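Local coordinates for putative ABC transporter, periplasmic binding protein, amino acid (Neisseria gonorrhoeae, PDB 2YJP) that binds L-cysteine as the periplasmic solute receptor of a putative amino-acid ABC transporter, at residues A[126-129]-A[130-133]; A[155-158]-A[159-163]; A[197-200]-A[201-204]. The protein carries 1 engineered substitution. All coordinates share one frame; numbering follows the deposited sequence.

Interaction 1 of 3, residues A[126-129]-A[130-133]; sequences TQTP and ERAE. With CYS (cysteine), chain D.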
loop_
_atom_site.group_PDB
_atom_site.type_symbol
_atom_site.label_atom_id
_atom_site.label_comp_id
_atom_site.label_asym_id
_atom_site.label_seq_id
_atom_site.Cartn_x
_atom_site.Cartn_y
_atom_site.Cartn_z
ATOM N N THR A 126 -4.603 1.940 -2.859
ATOM C CA THR A 126 -5.977 2.155 -2.480
ATOM C C THR A 126 -6.751 2.555 -3.734
ATOM O O THR A 126 -6.334 3.435 -4.488
ATOM C CB THR A 126 -6.105 3.267 -1.435
ATOM O OG1 THR A 126 -5.363 2.914 -0.245
ATOM C CG2 THR A 126 -7.613 3.513 -1.080
ATOM N N GLN A 127 -7.873 1.893 -3.939
ATOM C CA GLN A 127 -8.816 2.235 -4.995
ATOM C C GLN A 127 -9.616 3.467 -4.625
ATOM O O GLN A 127 -10.177 3.538 -3.523
ATOM C CB GLN A 127 -9.755 1.057 -5.199
ATOM C CG GLN A 127 -10.901 1.377 -6.142
ATOM C CD GLN A 127 -11.738 0.161 -6.527
ATOM O OE1 GLN A 127 -11.755 -0.856 -5.831
ATOM N NE2 GLN A 127 -12.454 0.281 -7.654
ATOM N N THR A 128 -9.604 4.453 -5.521
ATOM C CA THR A 128 -10.435 5.654 -5.409
ATOM C C THR A 128 -11.087 5.939 -6.762
ATOM O O THR A 128 -10.571 5.527 -7.789
ATOM C CB THR A 128 -9.627 6.921 -4.944
ATOM O OG1 THR A 128 -8.815 7.443 -6.020
ATOM C CG2 THR A 128 -8.751 6.596 -3.718
ATOM N N PRO A 129 -12.220 6.670 -6.761
ATOM C CA PRO A 129 -12.825 7.043 -8.039
ATOM C C PRO A 129 -11.867 7.837 -8.935
ATOM O O PRO A 129 -11.863 7.592 -10.160
ATOM C CB PRO A 129 -14.019 7.914 -7.629
ATOM C CG PRO A 129 -14.317 7.503 -6.173
ATOM C CD PRO A 129 -12.966 7.195 -5.597
ATOM N N GLU A 130 -11.056 8.752 -8.357
ATOM C CA GLU A 130 -10.139 9.548 -9.203
ATOM C C GLU A 130 -9.068 8.636 -9.842
ATOM O O GLU A 130 -8.769 8.751 -11.013
ATOM C CB GLU A 130 -9.542 10.780 -8.459
ATOM C CG GLU A 130 -8.299 11.414 -9.133
ATOM C CD GLU A 130 -7.967 12.862 -8.649
ATOM O OE1 GLU A 130 -8.855 13.738 -8.714
ATOM O OE2 GLU A 130 -6.804 13.135 -8.250
ATOM N N ARG A 131 -8.498 7.736 -9.055
ATOM C CA ARG A 131 -7.478 6.840 -9.583
ATOM C C ARG A 131 -8.075 5.936 -10.700
ATOM O O ARG A 131 -7.423 5.624 -11.698
ATOM C CB ARG A 131 -6.876 6.007 -8.442
ATOM C CG ARG A 131 -5.834 6.798 -7.634
ATOM C CD ARG A 131 -5.594 6.221 -6.279
ATOM N NE ARG A 131 -4.612 6.999 -5.495
ATOM C CZ ARG A 131 -3.963 6.527 -4.429
ATOM N NH1 ARG A 131 -4.236 5.292 -4.022
ATOM N NH2 ARG A 131 -3.083 7.289 -3.755
ATOM N N ALA A 132 -9.326 5.536 -10.499
ATOM C CA ALA A 132 -10.012 4.641 -11.407
ATOM C C ALA A 132 -10.249 5.290 -12.771
ATOM O O ALA A 132 -10.505 4.594 -13.705
ATOM C CB ALA A 132 -11.323 4.134 -10.776
ATOM N N GLU A 133 -10.127 6.607 -12.876
ATOM C CA GLU A 133 -10.079 7.298 -14.159
ATOM C C GLU A 133 -8.790 7.045 -14.917
ATOM O O GLU A 133 -8.753 7.148 -16.133
ATOM C CB GLU A 133 -10.259 8.825 -13.975
ATOM C CG GLU A 133 -11.661 9.247 -13.566
ATOM C CD GLU A 133 -11.749 10.738 -13.246
ATOM O OE1 GLU A 133 -10.982 11.529 -13.831
ATOM O OE2 GLU A 133 -12.589 11.149 -12.411
HETATM N N CYS D . -2.632 2.637 0.232
HETATM C CA CYS D . -2.426 4.103 0.217
HETATM C C CYS D . -2.444 4.616 -1.225
HETATM O O CYS D . -2.680 3.802 -2.169
HETATM C CB CYS D . -1.099 4.497 0.851
HETATM S SG CYS D . 0.349 3.721 0.113
HETATM O OXT CYS D . -2.245 5.817 -1.427
#
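Arg-131 reaches back along the chain and sets the edge of its guanidinium against the backbone carbonyl of Thr-126. Arg-131 NH1 donates to Thr-126 O at 2.8 Å. The oxygen is met in its carbonyl plane, on a lone pair, and lies close to the guanidinium plane. Arg-131 NH1 also donates to O of the bound cysteine at 2.8 Å, and Arg-131 NH2 donates to its OXT at 2.9 Å. The guanidinium thus holds the ligand carboxylate through both of its oxygens, and Thr-126 O helps fix the rotation of the guanidinium. Thr-126 grips the cysteine at two points: its N donates almost straight to the ligand O (177°), and its OG1 accepts from the ligand N at 2.8 Å.

At the other end of the arginine, Thr-128 is the N-cap of the short helix 129-132. Thr-128 OG1 sits between its own backbone N and carbonyl carbon (chi1 75°) and accepts from Arg-131 N at 3.1 Å. The two side chains cross obliquely, and CB, CG and CD of Arg-131 run past this hydroxyl. Ala-132 N closes the first turn on Thr-128 O at 3.0 Å.

Arg-109 and Asn-124 also bind the cysteine. Thr-126 and Thr-128 both touch Glu-237 of strand 237-244 and Thr-174 of helix 174-182, and Arg-131 packs on Phe-137 of strand 135-137.

Interaction 2 of 3, residues A[155-158]-A[159-163]; sequences PITD and MAQLK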
loop_
_atom_site.group_PDB
_atom_site.type_symbol
_atom_site.label_atom_id
_atom_site.label_comp_id
_atom_site.label_asym_id
_atom_site.label_seq_id
_atom_site.Cartn_x
_atom_site.Cartn_y
_atom_site.Cartn_z
ATOM N N PRO A 155 0.770 14.496 21.773
ATOM C CA PRO A 155 -0.107 13.763 20.837
ATOM C C PRO A 155 -1.014 14.715 20.039
ATOM O O PRO A 155 -1.517 15.734 20.584
ATOM C CB PRO A 155 -0.969 12.877 21.764
ATOM C CG PRO A 155 -0.778 13.480 23.233
ATOM C CD PRO A 155 0.453 14.296 23.206
ATOM N N ILE A 156 -1.246 14.392 18.782
ATOM C CA ILE A 156 -2.202 15.136 18.029
ATOM C C ILE A 156 -3.480 14.281 17.858
ATOM O O ILE A 156 -3.424 13.134 17.303
ATOM C CB ILE A 156 -1.602 15.447 16.656
ATOM C CG1 ILE A 156 -0.330 16.299 16.793
ATOM C CG2 ILE A 156 -2.664 16.084 15.708
ATOM C CD1 ILE A 156 -0.549 17.749 17.464
ATOM N N THR A 157 -4.608 14.852 18.279
ATOM C CA THR A 157 -5.911 14.172 18.260
ATOM C C THR A 157 -6.921 15.002 17.507
ATOM O O THR A 157 -7.991 14.517 17.175
ATOM C CB THR A 157 -6.457 13.895 19.685
ATOM O OG1 THR A 157 -6.484 15.123 20.459
ATOM C CG2 THR A 157 -5.592 12.799 20.442
ATOM N N ASP A 158 -6.655 16.285 17.265
ATOM C CA ASP A 158 -7.612 16.999 16.445
ATOM C C ASP A 158 -6.955 17.995 15.456
ATOM O O ASP A 158 -5.792 18.384 15.626
ATOM C CB ASP A 158 -8.670 17.651 17.321
ATOM C CG ASP A 158 -8.124 18.837 18.069
ATOM O OD1 ASP A 158 -7.378 19.601 17.640
ATOM O OD2 ASP A 158 -8.361 19.214 19.139
ATOM N N MET A 159 -7.710 18.432 14.444
ATOM C CA MET A 159 -7.156 19.300 13.376
ATOM C C MET A 159 -6.781 20.706 13.887
ATOM O O MET A 159 -5.763 21.284 13.470
ATOM C CB MET A 159 -8.140 19.412 12.223
ATOM C CG MET A 159 -8.644 18.028 11.739
ATOM S SD MET A 159 -7.224 17.194 11.066
ATOM C CE MET A 159 -7.977 15.593 10.572
ATOM N N ALA A 160 -7.546 21.277 14.818
ATOM C CA ALA A 160 -7.112 22.573 15.390
ATOM C C ALA A 160 -5.677 22.543 15.937
ATOM O O ALA A 160 -4.992 23.554 15.980
ATOM C CB ALA A 160 -8.064 23.091 16.488
ATOM N N GLN A 161 -5.226 21.382 16.396
ATOM C CA GLN A 161 -3.863 21.220 16.922
ATOM C C GLN A 161 -2.789 21.354 15.835
ATOM O O GLN A 161 -1.620 21.586 16.143
ATOM C CB GLN A 161 -3.712 19.898 17.664
ATOM C CG GLN A 161 -4.355 19.895 19.052
ATOM C CD GLN A 161 -4.504 18.493 19.603
ATOM O OE1 GLN A 161 -4.540 17.507 18.863
ATOM N NE2 GLN A 161 -4.624 18.403 20.889
ATOM N N LEU A 162 -3.162 21.287 14.558
ATOM C CA LEU A 162 -2.196 21.532 13.530
ATOM C C LEU A 162 -1.932 23.039 13.211
ATOM O O LEU A 162 -0.988 23.367 12.449
ATOM C CB LEU A 162 -2.519 20.687 12.308
ATOM C CG LEU A 162 -2.563 19.163 12.581
ATOM C CD1 LEU A 162 -3.147 18.372 11.395
ATOM C CD2 LEU A 162 -1.229 18.550 13.009
ATOM N N LYS A 163 -2.689 23.962 13.830
ATOM C CA LYS A 163 -2.489 25.406 13.593
ATOM C C LYS A 163 -1.031 25.890 13.744
ATOM O O LYS A 163 -0.403 25.715 14.816
ATOM C CB LYS A 163 -3.360 26.215 14.554
ATOM C CG LYS A 163 -3.317 27.751 14.358
ATOM C CD LYS A 163 -4.315 28.208 13.287
HETATM O O HOH W 1 -4.102 15.911 22.003
#
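Gln-161 turns its CG anti to its own carbonyl carbon (chi1 -76°) and then runs extended, which carries its amide back to the chain at Thr-157 and Asp-158. Asp-158 holds CG between its backbone N and carbonyl carbon (chi1 73°), and this brings OD1 over the start of the next turn. The two side chains cross at about a right angle.

Gln-161 OE1 is gripped by two backbone N-H groups. Thr-157 N donates to Gln-161 OE1 at 2.7 Å, in the carbonyl plane of the amide. Asp-158 N reaches Gln-161 OE1 at 2.9 Å from above that plane. The bonds are returned at the glutamine backbone. Gln-161 N donates to Asp-158 OD1 at 3.1 Å, nearly along the carboxylate C-O axis, and to Asp-158 O, also at 3.1 Å. Side chain and backbone of each residue therefore hold the other.

The other end of the amide is held by a water. It accepts from Gln-161 NE2 at 2.8 Å, donates to Pro-155 O and bonds to Thr-157 OG1. Ile-156 slides past Gln-161 in the opposite direction, with Ile-156 CD1 at 3.8 Å from Gln-161 CB. Ile-156 CG2 touches Leu-162 CD2 at 3.9 Å. Leu-162 also packs on Val-186 and Val-207.

Met-159 packs beside His-183 and Glu-185, which bind a zinc ion. The reciprocal bonds between Asp-158 and Gln-161 are arranged as in a capping box, here at the start of the 3-10 turn 160-162, in the loop between strands 142-151 and 166-170.

Interaction 3 of 3, residues A[197-200]-A[201-204]; sequences TFDA and LKDG. With ZN (zinc ion), chain H; EDO (1,2-ethanediol), chain K.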
loop_
_atom_site.group_PDB
_atom_site.type_symbol
_atom_site.label_atom_id
_atom_site.label_comp_id
_atom_site.label_asym_id
_atom_site.label_seq_id
_atom_site.Cartn_x
_atom_site.Cartn_y
_atom_site.Cartn_z
ATOM N N THR A 197 9.891 10.125 4.939
ATOM C CA THR A 197 8.752 10.723 5.638
ATOM C C THR A 197 8.779 10.413 7.157
ATOM O O THR A 197 8.628 11.300 8.003
ATOM C CB THR A 197 7.431 10.254 5.019
ATOM O OG1 THR A 197 7.473 10.491 3.605
ATOM C CG2 THR A 197 6.246 11.033 5.624
ATOM N N PHE A 198 9.028 9.167 7.493
ATOM C CA PHE A 198 9.088 8.801 8.878
ATOM C C PHE A 198 10.381 9.349 9.546
ATOM O O PHE A 198 10.328 9.755 10.693
ATOM C CB PHE A 198 8.963 7.309 9.045
ATOM C CG PHE A 198 7.608 6.800 8.809
ATOM C CD1 PHE A 198 6.644 6.788 9.844
ATOM C CD2 PHE A 198 7.240 6.315 7.545
ATOM C CE1 PHE A 198 5.374 6.310 9.632
ATOM C CE2 PHE A 198 5.938 5.808 7.338
ATOM C CZ PHE A 198 5.017 5.779 8.383
ATOM N N ASP A 199 11.509 9.357 8.825
ATOM C CA ASP A 199 12.705 10.027 9.311
ATOM C C ASP A 199 12.400 11.503 9.595
ATOM O O ASP A 199 12.877 12.044 10.569
ATOM C CB ASP A 199 13.924 9.945 8.353
ATOM C CG ASP A 199 14.596 8.550 8.316
ATOM O OD1 ASP A 199 14.415 7.727 9.266
ATOM O OD2 ASP A 199 15.341 8.265 7.320
ATOM N N ALA A 200 11.633 12.175 8.754
ATOM C CA ALA A 200 11.405 13.580 9.047
ATOM C C ALA A 200 10.587 13.732 10.325
ATOM O O ALA A 200 10.658 14.762 11.003
ATOM C CB ALA A 200 10.721 14.266 7.896
ATOM N N LEU A 201 9.826 12.697 10.671
ATOM C CA LEU A 201 8.975 12.780 11.853
ATOM C C LEU A 201 9.845 12.579 13.079
ATOM O O LEU A 201 9.800 13.392 14.047
ATOM C CB LEU A 201 7.791 11.802 11.771
ATOM C CG LEU A 201 6.951 11.746 13.062
ATOM C CD1 LEU A 201 6.068 12.977 13.194
ATOM C CD2 LEU A 201 6.165 10.455 13.122
ATOM N N LYS A 202 10.722 11.565 12.994
ATOM C CA LYS A 202 11.764 11.360 14.023
ATOM C C LYS A 202 12.603 12.620 14.250
ATOM O O LYS A 202 12.990 12.904 15.394
ATOM C CB LYS A 202 12.678 10.154 13.683
ATOM C CG LYS A 202 12.079 8.761 14.027
ATOM C CD LYS A 202 12.549 7.655 13.109
ATOM C CE LYS A 202 13.986 7.368 13.266
ATOM N NZ LYS A 202 14.436 6.116 12.571
ATOM N N ASP A 203 12.933 13.349 13.164
ATOM C CA ASP A 203 13.743 14.561 13.269
ATOM C C ASP A 203 12.937 15.811 13.715
ATOM O O ASP A 203 13.497 16.892 13.822
ATOM C CB ASP A 203 14.415 14.849 11.943
ATOM C CG ASP A 203 15.504 13.802 11.574
ATOM O OD1 ASP A 203 16.008 13.045 12.438
ATOM O OD2 ASP A 203 15.865 13.725 10.363
ATOM N N GLY A 204 11.629 15.692 13.928
ATOM C CA GLY A 204 10.831 16.850 14.318
ATOM C C GLY A 204 10.537 17.838 13.191
ATOM O O GLY A 204 10.268 18.998 13.442
HETATM ZN ZN ZN H . 17.498 11.826 10.088
HETATM C C1 EDO K . 13.733 10.778 18.354
HETATM O O1 EDO K . 12.500 11.296 17.765
HETATM C C2 EDO K . 13.436 10.305 19.780
HETATM O O2 EDO K . 12.071 9.869 19.975
#
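Two N-H groups, of Leu-201 and Lys-202, converge on Phe-198 O. Lys-202 N donates to Phe-198 O at 3.0 Å and almost straight (173°), the regular helical bond. Leu-201 N also lies at 3.0 Å from Phe-198 O but comes from well above the carbonyl plane. Its second bond, to Thr-197 O, is weak. Asp-203 N donates to Asp-199 O at 2.9 Å. The helix ends at Gly-204 in a Schellman motif: Gly-204 N bonds back to Leu-201 O, and the positive phi (75°) suits glycine.

Asp-199 and Lys-202 lie side by side and point the same way. Their charged ends form a long salt bridge, 3.7 Å from Asp-199 OD1 to Lys-202 NZ. A bend at chi3 (67°) turns the end of the lysine to the carboxylate. Asp-203 OD2 binds a zinc ion at 2.5 Å. Asp-199 and Asp-203 both belong to a zinc site seen in a structure of this protein.

The buried side of helix 194-202 packs on the mixed sheet and helix 213-222. Thr-197 and Ala-200 touch Leu-168 of strand 166-170 and Phe-191 of strand 187-191. Phe-198 and Leu-201 reach Leu-209 of strand 208-212 and meet Trp-219 of helix 213-222.

In the fold
All three contacts are local, each made within one continuous run of chain. Interaction 1 lies at the ligand pocket. Its chemistry is charged and polar and directed at the bound cysteine, although it is a surface contact overall, with Thr-126 buried. Interactions 2 and 3 are partly buried and lie about 17 Å apart between centres. Both are in the part of the fold built round strand 166-170: interaction 2 in the loop leading into it, interaction 3 on a helix packed against it. Interaction 1 opens a short helix with an N-cap threonine, interaction 2 a 3-10 turn with a capping-box-like pair, whereas interaction 3 closes a helix through its backbone.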